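Beta-agarase B (Zobellia galactanivorans, PDB 4ATF) hydrolyses the beta-1,4-linkages of agarose at random positions along the chain, with retention of anomeric configuration, giving mainly the tetramer. Local coordinates at residues 39-44 / 77-82; 99-104 / 257-262; 112-117 / 296-301; 126-131 / 140-145. The protein carries 1 engineered substitution. All coordinates share one frame; numbering follows the deposited sequence. Where two conformers were deposited one is given.

Contact 1 of 4, residues 39-44 / 77-82; sequences EYEAPA and YVADGE. With NA (sodium ion), chain I.
The carbonyl oxygen of Val-78 takes the N-H of Ala-42 in a nearly straight bond, 2.8 Å from N to O, and Val-78 N answers with a bond of 3.0 Å to Ala-42 O. This pair forms a single antiparallel bridge between the 39-44 loop and strand 76-79. Next along, Glu-41 bends at chi2 (-73°) and turns its carboxylate across to the 77-82 segment, where OE2 accepts Asp-80 N at 3.1 Å on its syn side. Asp-80 and Gly-81 are the two corner residues of a type I' turn that closes a tight beta hairpin into strand 82-89; the backbone angles of Gly-81 would jam any CB against the preceding carbonyl. At the corner itself, Gly-81 O binds a sodium ion at 2.2 Å, and Glu-39 OE2 reaches the same ion at 2.9 Å. Asn-37, Asp-297 and a water complete the site. A second water links Tyr-40 O to Gly-81 N. Inward, Val-78 CG1 meets Ala-42 CB at 3.7 Å, and CG2 lies over one face of the Tyr-40 ring, though in a strained, eclipsed rotamer (chi1 -1°). Replacing Val-78 with glycine would probably leave that Tyr-40 face and the Ala-42 methyl without this apolar neighbour. The phenol OH is held by Asp-36, and Phe-51 of helix 49-54 packs against Ala-42 and Val-78.

Contact 2 of 4, residues 99-104 / 257-262; sequences GCITSK and IIINTE. With GAL (beta-D-galactopyranose), chain E.
Ser-103 turns OG between its backbone N and carbonyl carbon (chi1 60°), and this rotation aims the oxygen at Ile-257 N, which donates to it over 2.9 Å in an almost linear bond (173°). The same OG is hydrogen-bonded to Thr-105 O, while Ser-103 N donates to Ile-257 O. The pair thus closes one end of two antiparallel neighbours, strands 96-103 and 255-262, in the beta-sandwich (jelly-roll) fold of family GH16. Further along, Ile-101 and Ile-259 exchange both backbone bonds, with Ile-101 N 3.0 Å from Ile-259 O. Their side chains run side by side on the core face, Ile-101 CG1 lying 4.0 Å from Ile-259 CB. On the other face Cys-100 swings its sulfur away from the backbone N (chi1 -174°), where SG touches Ile-258 CG2 at 3.8 Å and Asn-260 CB at 3.7 Å. Trp-71 and the substrate-binding Tyr-59 pack against Cys-100. At the far end the main-chain bond from Thr-261 N to Gly-99 O is weak, and a water joins Gly-99 N to Thr-261 OG1. One residue on, Glu-262 extends into the sugar cleft, where its OE1 accepts a hydrogen bond from galactose O4 at 2.6 Å.

Contact 3 of 4, residues 112-117 / 296-301; sequences YIEARA and VDWIRI. With NA (sodium ion), chain I.
Arg-116 runs out across Trp-298 and ends at Asp-297. Its CB sits over the six-membered ring of Trp-298, 3.5 Å from the centroid, in a CH-pi contact; CG passes Asp-297 CB, and CD lies 3.6 Å from Trp-298 NE1. With CG anti to the backbone N (chi1 175°) and the chain extended to NE, the guanidinium clears the indole and NH1 reaches Asp-297 OD2 at 2.9 Å, a salt bridge on the anti side of the carboxylate. One arginine can meet two successive residues because Asp-297 and Trp-298 form a classic beta bulge opposite it, in the antiparallel pairing of strands 111-118 and 293-306. Past the bulge, Glu-114 lies alongside Arg-300. Both NE and NH2 of Arg-300 donate to Glu-114 OE1, at 2.9 and 3.0 Å, from above the carboxylate plane; Ile-17 O and Pro-18 O also accept from this arginine. Glu-114 OE2 accepts Tyr-112 OH at 2.6 Å and pairs with Arg-200. On the reverse face, Ile-113 packs against Ile-299 and Ile-301. Asp-297 OD1, at 2.4 Å, and its own backbone O both bind the sodium ion. Flanked by metal and guanidinium, the Asp-297 carboxylate is likely to stay ionised, as is Glu-114 between its two arginines.

Contact 4 of 4, residues 126-131 / 140-145; sequences SDVWLL and DILDAY. Engineered in segment 140-145: Asp-143 (natural residue Glu). With GAL (beta-D-galactopyranose), chain E; AAL (3,6-anhydro-alpha-L-galactopyranose), chain B.
The hairpin of strands 125-132 and 137-145 forms part of the floor of the agarose cleft and carries the residues assigned by similarity as nucleophile and proton donor. Val-128 O accepts two N-H groups, Ile-141 N at 2.7 Å and Leu-142 N at 2.9 Å, both in the carbonyl plane. Ile-141 and Leu-142 thus both face Val-128, a classic beta bulge, and the strand changes direction at Ile-141. On the core side Ile-141 CD1 meets Leu-130 CD2 at 4.0 Å and Val-128 CB packs on Leu-142 CB. Toward the sugar, the CG of Trp-129 sits between its backbone N and carbonyl carbon (chi1 53°), which lays the indole out as a platform. A galactose rests on one face, with C5 centred 3.7 Å above the plane, and the ring's far corner, CH2, lies 3.5 Å from O5 of the adjoining anhydrogalactose. With an alanine at Trp-129, the galactose would probably lose the flat surface under C5 and be held less firmly, with Glu-262 still bonded to its O4. Beside it, Asp-127 and the engineered Asp-143, a glutamate in nature, run side by side with their carboxylate planes 45° apart. The two OD1 atoms, both acceptors, stand 3.1 Å apart, and Asp-143 OD2 is hydrogen-bonded to His-165. Asp-140 OD1 lies 3.8 Å from galactose C1 and close to Glu-138, the presumed nucleophile. Spaced by the bulge, Glu-138, Asp-140 and position 143, the presumed proton donor, fit the Glu-x-Asp-x-x-Glu active-site motif of GH16 enzymes.

The four contacts step across the beta-sandwich from the sodium site to the cleft. Contact 1 comes first along the chain and lies at the surface; it shares the sodium ion and a bound water with contact 3, though their centres are about 16 Å apart. Contacts 2 and 3 alternate their segments in sequence, and both segments of contact 4 fall between those of each. Strands 255-262 and 125-132 are direct neighbours, so contacts 2 and 4, centres about 9 Å apart, continue one sheet and touch the same galactose. Contact 3 belongs to the layer behind: Ile-113, Val-296, Ile-299 and Ile-301 pack against isoleucines of contacts 2 and 4, forming the core beneath the substrate floor.

Contact 1 of 4, residues 39-44 / 77-82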
# COMPACT_ATOMS: atom_id res chain seq x y z
N GLU A 39 -16.13 -11.43 3.18
CA GLU A 39 -16.71 -12.71 3.59
C GLU A 39 -17.52 -13.40 2.45
O GLU A 39 -18.02 -14.50 2.64
CB GLU A 39 -17.41 -12.66 4.97
CG GLU A 39 -16.44 -12.35 6.13
CD GLU A 39 -15.50 -13.53 6.54
OE1 GLU A 39 -15.91 -14.70 6.44
OE2 GLU A 39 -14.34 -13.28 6.97
N TYR A 40 -17.55 -12.82 1.26
CA TYR A 40 -18.33 -13.37 0.13
C TYR A 40 -17.36 -14.08 -0.79
O TYR A 40 -16.15 -13.86 -0.66
CB TYR A 40 -19.01 -12.21 -0.63
CG TYR A 40 -18.07 -11.05 -0.90
CD1 TYR A 40 -17.94 -10.01 0.02
CD2 TYR A 40 -17.29 -11.00 -2.07
CE1 TYR A 40 -17.06 -8.89 -0.24
CE2 TYR A 40 -16.40 -9.93 -2.33
CZ TYR A 40 -16.28 -8.88 -1.39
OH TYR A 40 -15.43 -7.82 -1.65
N GLU A 41 -17.86 -14.82 -1.77
CA GLU A 41 -16.98 -15.47 -2.74
C GLU A 41 -16.92 -14.65 -4.03
O GLU A 41 -17.94 -14.41 -4.61
CB GLU A 41 -17.49 -16.91 -3.05
CG GLU A 41 -17.42 -17.86 -1.82
CD GLU A 41 -15.95 -18.28 -1.47
OE1 GLU A 41 -15.17 -18.70 -2.39
OE2 GLU A 41 -15.61 -18.21 -0.26
N ALA A 42 -15.75 -14.28 -4.53
CA ALA A 42 -15.70 -13.55 -5.80
C ALA A 42 -14.69 -14.24 -6.70
O ALA A 42 -13.46 -14.06 -6.53
CB ALA A 42 -15.29 -12.09 -5.56
N PRO A 43 -15.17 -15.08 -7.65
CA PRO A 43 -14.25 -15.80 -8.58
C PRO A 43 -13.33 -14.81 -9.34
O PRO A 43 -13.79 -13.73 -9.70
CB PRO A 43 -15.21 -16.54 -9.54
CG PRO A 43 -16.49 -16.65 -8.75
CD PRO A 43 -16.59 -15.38 -7.93
N ALA A 44 -12.07 -15.19 -9.54
CA ALA A 44 -11.06 -14.33 -10.20
C ALA A 44 -11.53 -13.72 -11.53
O ALA A 44 -11.37 -12.52 -11.74
CB ALA A 44 -9.72 -15.13 -10.41
N TYR A 77 -8.94 -12.23 -6.40
CA TYR A 77 -10.22 -12.91 -6.12
C TYR A 77 -10.57 -12.78 -4.63
O TYR A 77 -9.77 -12.26 -3.84
CB TYR A 77 -10.18 -14.39 -6.53
CG TYR A 77 -9.15 -15.23 -5.80
CD1 TYR A 77 -7.79 -15.11 -6.10
CD2 TYR A 77 -9.54 -16.23 -4.89
CE1 TYR A 77 -6.78 -15.97 -5.46
CE2 TYR A 77 -8.56 -17.10 -4.23
CZ TYR A 77 -7.20 -16.93 -4.53
OH TYR A 77 -6.26 -17.68 -3.92
N VAL A 78 -11.77 -13.21 -4.26
CA VAL A 78 -12.08 -13.31 -2.83
C VAL A 78 -12.62 -14.67 -2.47
O VAL A 78 -13.52 -15.17 -3.14
CB VAL A 78 -12.70 -12.05 -2.17
CG1 VAL A 78 -12.88 -10.85 -3.08
CG2 VAL A 78 -13.62 -12.24 -1.04
N ALA A 79 -11.98 -15.30 -1.50
CA ALA A 79 -12.35 -16.69 -1.16
C ALA A 79 -11.98 -17.01 0.31
O ALA A 79 -11.01 -16.44 0.84
CB ALA A 79 -11.67 -17.70 -2.12
N ASP A 80 -12.78 -17.87 0.95
CA ASP A 80 -12.42 -18.40 2.26
C ASP A 80 -12.15 -17.28 3.29
O ASP A 80 -11.28 -17.44 4.14
CB ASP A 80 -11.21 -19.32 2.10
CG ASP A 80 -11.50 -20.50 1.16
OD1 ASP A 80 -12.68 -20.93 1.01
OD2 ASP A 80 -10.56 -20.98 0.54
N GLY A 81 -12.86 -16.13 3.19
CA GLY A 81 -12.75 -15.03 4.15
C GLY A 81 -11.71 -13.95 3.88
O GLY A 81 -11.58 -13.02 4.70
N GLU A 82 -10.96 -14.05 2.77
CA GLU A 82 -9.93 -13.06 2.47
C GLU A 82 -10.00 -12.58 1.03
O GLU A 82 -10.30 -13.35 0.15
CB GLU A 82 -8.50 -13.68 2.63
CG GLU A 82 -8.22 -14.26 3.96
CD GLU A 82 -6.94 -15.04 3.99
OE1 GLU A 82 -5.96 -14.80 3.23
OE2 GLU A 82 -6.91 -15.91 4.82
NA NA I . -12.25 -11.50 6.13
O HOH W 1 -14.38 -14.97 1.29
O HOH W 2 -13.52 -11.81 8.14

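Contact 2 of 4, residues 99-104 / 257-262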
# COMPACT_ATOMS: atom_id res chain seq x y z
N GLY A 99 -2.18 -9.11 -9.23
CA GLY A 99 -3.44 -8.39 -8.98
C GLY A 99 -3.30 -6.93 -8.56
O GLY A 99 -2.27 -6.52 -7.99
N CYS A 100 -4.38 -6.17 -8.76
CA CYS A 100 -4.51 -4.76 -8.26
C CYS A 100 -6.01 -4.46 -8.21
O CYS A 100 -6.72 -4.75 -9.19
CB CYS A 100 -3.83 -3.80 -9.24
SG CYS A 100 -3.77 -2.08 -8.65
N ILE A 101 -6.51 -3.93 -7.08
CA ILE A 101 -7.90 -3.51 -7.01
C ILE A 101 -7.91 -2.06 -6.49
O ILE A 101 -6.95 -1.64 -5.85
CB ILE A 101 -8.79 -4.43 -6.10
CG1 ILE A 101 -8.55 -4.20 -4.59
CG2 ILE A 101 -8.67 -5.97 -6.55
CD1 ILE A 101 -9.58 -5.04 -3.65
N THR A 102 -8.98 -1.32 -6.81
CA THR A 102 -9.15 0.08 -6.42
C THR A 102 -10.55 0.28 -5.82
O THR A 102 -11.52 -0.31 -6.32
CB THR A 102 -9.00 1.02 -7.64
OG1 THR A 102 -7.76 0.74 -8.32
CG2 THR A 102 -9.07 2.52 -7.21
N SER A 103 -10.67 1.07 -4.75
CA SER A 103 -12.01 1.38 -4.19
C SER A 103 -12.86 2.21 -5.18
O SER A 103 -12.35 3.02 -5.96
CB SER A 103 -11.91 2.14 -2.86
OG SER A 103 -11.21 3.38 -3.06
N LYS A 104 -14.16 1.98 -5.17
CA LYS A 104 -15.06 2.76 -6.03
C LYS A 104 -15.44 4.09 -5.38
O LYS A 104 -16.10 4.90 -6.04
CB LYS A 104 -16.28 1.93 -6.42
CG LYS A 104 -15.87 0.96 -7.64
CD LYS A 104 -17.04 0.27 -8.18
CE LYS A 104 -16.63 -0.47 -9.45
NZ LYS A 104 -17.61 -1.43 -9.84
N ILE A 257 -8.41 3.97 -2.55
CA ILE A 257 -7.70 2.98 -1.77
C ILE A 257 -7.26 1.93 -2.77
O ILE A 257 -8.06 1.50 -3.61
CB ILE A 257 -8.65 2.33 -0.73
CG1 ILE A 257 -9.25 3.39 0.23
CG2 ILE A 257 -7.90 1.15 -0.00
CD1 ILE A 257 -10.38 2.77 1.15
N ILE A 258 -5.99 1.56 -2.77
CA ILE A 258 -5.48 0.58 -3.77
C ILE A 258 -4.84 -0.57 -2.96
O ILE A 258 -4.13 -0.31 -1.97
CB ILE A 258 -4.42 1.25 -4.71
CG1 ILE A 258 -5.04 2.51 -5.39
CG2 ILE A 258 -3.80 0.24 -5.69
CD1 ILE A 258 -4.11 3.22 -6.39
N ILE A 259 -5.13 -1.84 -3.35
CA ILE A 259 -4.49 -3.02 -2.76
C ILE A 259 -3.86 -3.80 -3.92
O ILE A 259 -4.57 -4.15 -4.86
CB ILE A 259 -5.54 -3.89 -1.99
CG1 ILE A 259 -6.24 -3.03 -0.93
CG2 ILE A 259 -4.82 -5.18 -1.41
CD1 ILE A 259 -7.31 -3.76 -0.07
N ASN A 260 -2.56 -4.11 -3.87
CA ASN A 260 -1.93 -4.80 -4.97
C ASN A 260 -0.67 -5.47 -4.53
O ASN A 260 -0.30 -5.43 -3.35
CB ASN A 260 -1.69 -3.84 -6.21
CG ASN A 260 -0.52 -2.84 -6.02
OD1 ASN A 260 0.43 -3.10 -5.31
ND2 ASN A 260 -0.58 -1.71 -6.72
N THR A 261 -0.04 -6.15 -5.50
CA THR A 261 1.38 -6.53 -5.37
C THR A 261 2.08 -5.91 -6.56
O THR A 261 1.39 -5.58 -7.56
CB THR A 261 1.62 -8.08 -5.26
OG1 THR A 261 1.25 -8.73 -6.48
CG2 THR A 261 0.75 -8.67 -4.10
N GLU A 262 3.42 -5.78 -6.48
CA GLU A 262 4.21 -5.07 -7.54
C GLU A 262 5.61 -5.63 -7.60
O GLU A 262 6.22 -5.91 -6.56
CB GLU A 262 4.39 -3.53 -7.30
CG GLU A 262 3.17 -2.70 -7.45
CD GLU A 262 3.38 -1.18 -7.13
OE1 GLU A 262 4.50 -0.74 -6.85
OE2 GLU A 262 2.38 -0.42 -7.07
C1 GAL E . 4.63 3.74 -3.47
C2 GAL E . 4.92 4.22 -4.89
C3 GAL E . 3.82 3.96 -5.92
C4 GAL E . 3.52 2.45 -5.88
C5 GAL E . 3.25 2.03 -4.40
C6 GAL E . 2.83 0.55 -4.25
O2 GAL E . 5.04 5.60 -4.76
O3 GAL E . 4.40 4.37 -7.17
O4 GAL E . 4.67 1.78 -6.33
O5 GAL E . 4.28 2.36 -3.47
O6 GAL E . 2.55 0.41 -2.85
O HOH W 3 -1.07 -10.21 -6.80

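Contact 3 of 4, residues 112-117 / 296-301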
# COMPACT_ATOMS: atom_id res chain seq x y z
N TYR A 112 -9.28 7.25 9.54
CA TYR A 112 -8.39 6.19 10.05
C TYR A 112 -8.70 4.98 9.17
O TYR A 112 -9.88 4.59 9.08
CB TYR A 112 -8.76 5.80 11.53
CG TYR A 112 -7.82 4.71 12.02
CD1 TYR A 112 -6.47 5.00 12.19
CD2 TYR A 112 -8.27 3.39 12.23
CE1 TYR A 112 -5.53 3.99 12.57
CE2 TYR A 112 -7.33 2.36 12.64
CZ TYR A 112 -5.95 2.69 12.78
OH TYR A 112 -5.00 1.76 13.12
N ILE A 113 -7.67 4.38 8.58
CA ILE A 113 -7.83 3.20 7.73
C ILE A 113 -6.85 2.14 8.16
O ILE A 113 -5.69 2.46 8.35
CB ILE A 113 -7.58 3.57 6.26
CG1 ILE A 113 -8.58 4.65 5.80
CG2 ILE A 113 -7.64 2.33 5.36
CD1 ILE A 113 -8.22 5.24 4.39
N GLU A 114 -7.33 0.90 8.30
CA GLU A 114 -6.53 -0.19 8.81
C GLU A 114 -6.87 -1.49 8.10
O GLU A 114 -8.06 -1.93 8.00
CB GLU A 114 -6.80 -0.32 10.32
CG GLU A 114 -5.88 -1.30 11.06
CD GLU A 114 -6.26 -1.41 12.55
OE1 GLU A 114 -7.17 -2.20 12.87
OE2 GLU A 114 -5.64 -0.73 13.41
N ALA A 115 -5.84 -2.15 7.62
CA ALA A 115 -5.98 -3.46 6.96
C ALA A 115 -5.38 -4.53 7.83
O ALA A 115 -4.28 -4.32 8.33
CB ALA A 115 -5.23 -3.44 5.66
N ARG A 116 -6.08 -5.66 8.00
CA ARG A 116 -5.48 -6.81 8.61
C ARG A 116 -4.98 -7.73 7.44
O ARG A 116 -5.80 -8.25 6.64
CB ARG A 116 -6.47 -7.51 9.55
CG ARG A 116 -5.92 -8.85 10.17
CD ARG A 116 -6.86 -9.46 11.20
NE ARG A 116 -6.12 -10.46 12.05
CZ ARG A 116 -6.10 -11.76 11.85
NH1 ARG A 116 -6.80 -12.29 10.83
NH2 ARG A 116 -5.40 -12.57 12.65
N ALA A 117 -3.66 -7.90 7.32
CA ALA A 117 -3.11 -8.51 6.11
C ALA A 117 -1.91 -9.36 6.44
O ALA A 117 -1.23 -9.17 7.50
CB ALA A 117 -2.69 -7.37 5.04
N VAL A 296 -5.67 -10.44 2.39
CA VAL A 296 -6.17 -9.34 3.21
C VAL A 296 -7.44 -9.85 3.86
O VAL A 296 -8.39 -10.17 3.17
CB VAL A 296 -6.43 -8.03 2.40
CG1 VAL A 296 -7.10 -6.95 3.27
CG2 VAL A 296 -5.12 -7.49 1.85
N ASP A 297 -7.45 -9.98 5.18
CA ASP A 297 -8.64 -10.46 5.91
C ASP A 297 -9.73 -9.36 5.90
O ASP A 297 -10.91 -9.63 5.66
CB ASP A 297 -8.22 -10.84 7.36
CG ASP A 297 -9.36 -11.46 8.18
OD1 ASP A 297 -10.42 -11.80 7.61
OD2 ASP A 297 -9.21 -11.60 9.42
N TRP A 298 -9.32 -8.11 6.14
CA TRP A 298 -10.29 -6.98 6.09
C TRP A 298 -9.60 -5.64 6.02
O TRP A 298 -8.39 -5.51 6.26
CB TRP A 298 -11.30 -7.01 7.29
CG TRP A 298 -10.72 -7.30 8.73
CD1 TRP A 298 -10.87 -8.46 9.51
CD2 TRP A 298 -10.00 -6.36 9.56
NE1 TRP A 298 -10.27 -8.27 10.78
CE2 TRP A 298 -9.73 -7.00 10.82
CE3 TRP A 298 -9.54 -5.04 9.36
CZ2 TRP A 298 -9.04 -6.35 11.87
CZ3 TRP A 298 -8.83 -4.40 10.39
CH2 TRP A 298 -8.59 -5.06 11.64
N ILE A 299 -10.38 -4.63 5.65
CA ILE A 299 -9.94 -3.27 5.64
C ILE A 299 -11.08 -2.43 6.22
O ILE A 299 -12.25 -2.54 5.76
CB ILE A 299 -9.44 -2.80 4.24
CG1 ILE A 299 -8.87 -1.33 4.34
CG2 ILE A 299 -10.55 -2.95 3.19
CD1 ILE A 299 -8.05 -0.95 3.09
N ARG A 300 -10.78 -1.69 7.29
CA ARG A 300 -11.82 -0.98 8.00
C ARG A 300 -11.44 0.50 7.99
O ARG A 300 -10.24 0.86 8.05
CB ARG A 300 -12.01 -1.57 9.42
CG ARG A 300 -10.81 -1.33 10.41
CD ARG A 300 -11.08 -2.25 11.66
NE ARG A 300 -10.05 -1.98 12.69
CZ ARG A 300 -10.32 -1.62 13.95
NH1 ARG A 300 -11.59 -1.55 14.43
NH2 ARG A 300 -9.31 -1.39 14.81
N ILE A 301 -12.46 1.34 7.90
CA ILE A 301 -12.31 2.76 7.66
C ILE A 301 -13.26 3.50 8.64
O ILE A 301 -14.44 3.16 8.74
CB ILE A 301 -12.76 3.11 6.21
CG1 ILE A 301 -11.82 2.43 5.17
CG2 ILE A 301 -12.84 4.63 6.07
CD1 ILE A 301 -12.53 1.91 3.85
NA NA I . -12.25 -11.50 6.13
O HOH W 2 -13.52 -11.81 8.14

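Contact 4 of 4, residues 126-131 / 140-145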
# COMPACT_ATOMS: atom_id res chain seq x y z
N SER A 126 4.06 -6.27 -1.20
CA SER A 126 2.67 -6.43 -0.72
C SER A 126 2.19 -5.05 -0.29
O SER A 126 2.80 -4.47 0.60
CB SER A 126 2.67 -7.35 0.51
OG SER A 126 3.15 -8.64 0.18
N ASP A 127 1.19 -4.47 -0.96
CA ASP A 127 0.87 -3.04 -0.81
C ASP A 127 -0.60 -2.79 -0.45
O ASP A 127 -1.51 -3.37 -1.08
CB ASP A 127 1.09 -2.34 -2.16
CG ASP A 127 2.54 -2.39 -2.61
OD1 ASP A 127 3.41 -2.16 -1.75
OD2 ASP A 127 2.81 -2.67 -3.84
N VAL A 128 -0.82 -1.86 0.49
CA VAL A 128 -2.12 -1.23 0.70
C VAL A 128 -1.80 0.26 0.76
O VAL A 128 -1.02 0.71 1.62
CB VAL A 128 -2.75 -1.65 2.07
CG1 VAL A 128 -4.07 -0.91 2.34
CG2 VAL A 128 -2.98 -3.18 2.10
N TRP A 129 -2.41 1.06 -0.12
CA TRP A 129 -2.03 2.47 -0.25
C TRP A 129 -3.18 3.36 -0.70
O TRP A 129 -4.27 2.83 -1.11
CB TRP A 129 -0.76 2.59 -1.13
CG TRP A 129 -0.77 1.95 -2.47
CD1 TRP A 129 -0.99 0.62 -2.79
CD2 TRP A 129 -0.53 2.63 -3.71
NE1 TRP A 129 -0.88 0.44 -4.16
CE2 TRP A 129 -0.58 1.66 -4.74
CE3 TRP A 129 -0.22 3.98 -4.04
CZ2 TRP A 129 -0.38 1.99 -6.10
CZ3 TRP A 129 0.01 4.32 -5.39
CH2 TRP A 129 -0.08 3.31 -6.42
N LEU A 130 -2.98 4.69 -0.62
CA LEU A 130 -4.01 5.70 -1.00
C LEU A 130 -3.39 6.56 -2.08
O LEU A 130 -2.18 6.94 -1.96
CB LEU A 130 -4.37 6.63 0.18
CG LEU A 130 -4.78 5.86 1.45
CD1 LEU A 130 -5.05 6.92 2.57
CD2 LEU A 130 -6.03 4.95 1.21
N LEU A 131 -4.15 6.91 -3.12
CA LEU A 131 -3.52 7.70 -4.25
C LEU A 131 -4.58 8.68 -4.76
O LEU A 131 -5.70 8.23 -5.05
CB LEU A 131 -3.09 6.76 -5.40
CG LEU A 131 -2.46 7.41 -6.63
CD1 LEU A 131 -1.13 8.02 -6.16
CD2 LEU A 131 -2.20 6.33 -7.71
N ASP A 140 1.25 5.57 1.88
CA ASP A 140 1.35 4.11 2.08
C ASP A 140 0.69 3.63 3.37
O ASP A 140 0.79 4.31 4.39
CB ASP A 140 2.77 3.72 2.30
CG ASP A 140 3.65 4.00 1.17
OD1 ASP A 140 3.22 4.25 0.01
OD2 ASP A 140 4.84 4.02 1.53
N ILE A 141 -0.03 2.54 3.39
CA ILE A 141 -0.46 2.06 4.70
C ILE A 141 0.42 0.83 5.00
O ILE A 141 1.04 0.66 6.11
CB ILE A 141 -1.97 1.78 4.70
CG1 ILE A 141 -2.74 3.09 4.47
CG2 ILE A 141 -2.44 1.07 6.02
CD1 ILE A 141 -4.19 2.86 4.03
N LEU A 142 0.61 0.02 3.96
CA LEU A 142 1.50 -1.17 4.09
C LEU A 142 2.35 -1.20 2.80
O LEU A 142 1.80 -1.12 1.68
CB LEU A 142 0.69 -2.47 4.13
CG LEU A 142 1.46 -3.82 4.05
CD1 LEU A 142 2.50 -3.98 5.18
CD2 LEU A 142 0.42 -5.05 4.09
N ASP A 143 3.65 -1.34 2.92
CA ASP A 143 4.49 -1.52 1.73
C ASP A 143 5.65 -2.39 2.24
O ASP A 143 6.50 -1.93 3.05
CB ASP A 143 4.95 -0.15 1.15
CG ASP A 143 6.10 -0.31 0.08
OD1 ASP A 143 6.15 -1.20 -0.76
OD2 ASP A 143 6.98 0.53 0.04
N ALA A 144 5.63 -3.67 1.89
CA ALA A 144 6.60 -4.64 2.50
C ALA A 144 7.02 -5.68 1.50
O ALA A 144 6.20 -6.11 0.69
CB ALA A 144 5.93 -5.35 3.78
N TYR A 145 8.28 -6.10 1.61
CA TYR A 145 8.92 -7.11 0.74
C TYR A 145 9.18 -8.27 1.69
O TYR A 145 10.20 -8.29 2.39
CB TYR A 145 10.23 -6.54 0.13
CG TYR A 145 9.97 -5.22 -0.56
CD1 TYR A 145 10.00 -4.01 0.16
CD2 TYR A 145 9.58 -5.14 -1.93
CE1 TYR A 145 9.72 -2.78 -0.44
CE2 TYR A 145 9.31 -3.85 -2.54
CZ TYR A 145 9.38 -2.70 -1.78
OH TYR A 145 9.09 -1.43 -2.31
C1 GAL E . 4.63 3.74 -3.47
C2 GAL E . 4.92 4.22 -4.89
C3 GAL E . 3.82 3.96 -5.92
C4 GAL E . 3.52 2.45 -5.88
C5 GAL E . 3.25 2.03 -4.40
C6 GAL E . 2.83 0.55 -4.25
O2 GAL E . 5.04 5.60 -4.76
O3 GAL E . 4.40 4.37 -7.17
O4 GAL E . 4.67 1.78 -6.33
O5 GAL E . 4.28 2.36 -3.47
O6 GAL E . 2.55 0.41 -2.85
C1 AAL B . 3.74 5.47 -7.82
C2 AAL B . 4.62 5.90 -9.03
C3 AAL B . 3.72 6.73 -10.01
C4 AAL B . 2.46 6.08 -10.46
C5 AAL B . 1.72 5.92 -9.15
C6 AAL B . 1.82 7.39 -8.65
O2 AAL B . 5.12 4.74 -9.69
O3 AAL B . 3.08 7.83 -9.26
O4 AAL B . 1.65 6.70 -11.42
O5 AAL B . 2.37 5.02 -8.21
O HOH W 4 5.91 -8.95 0.06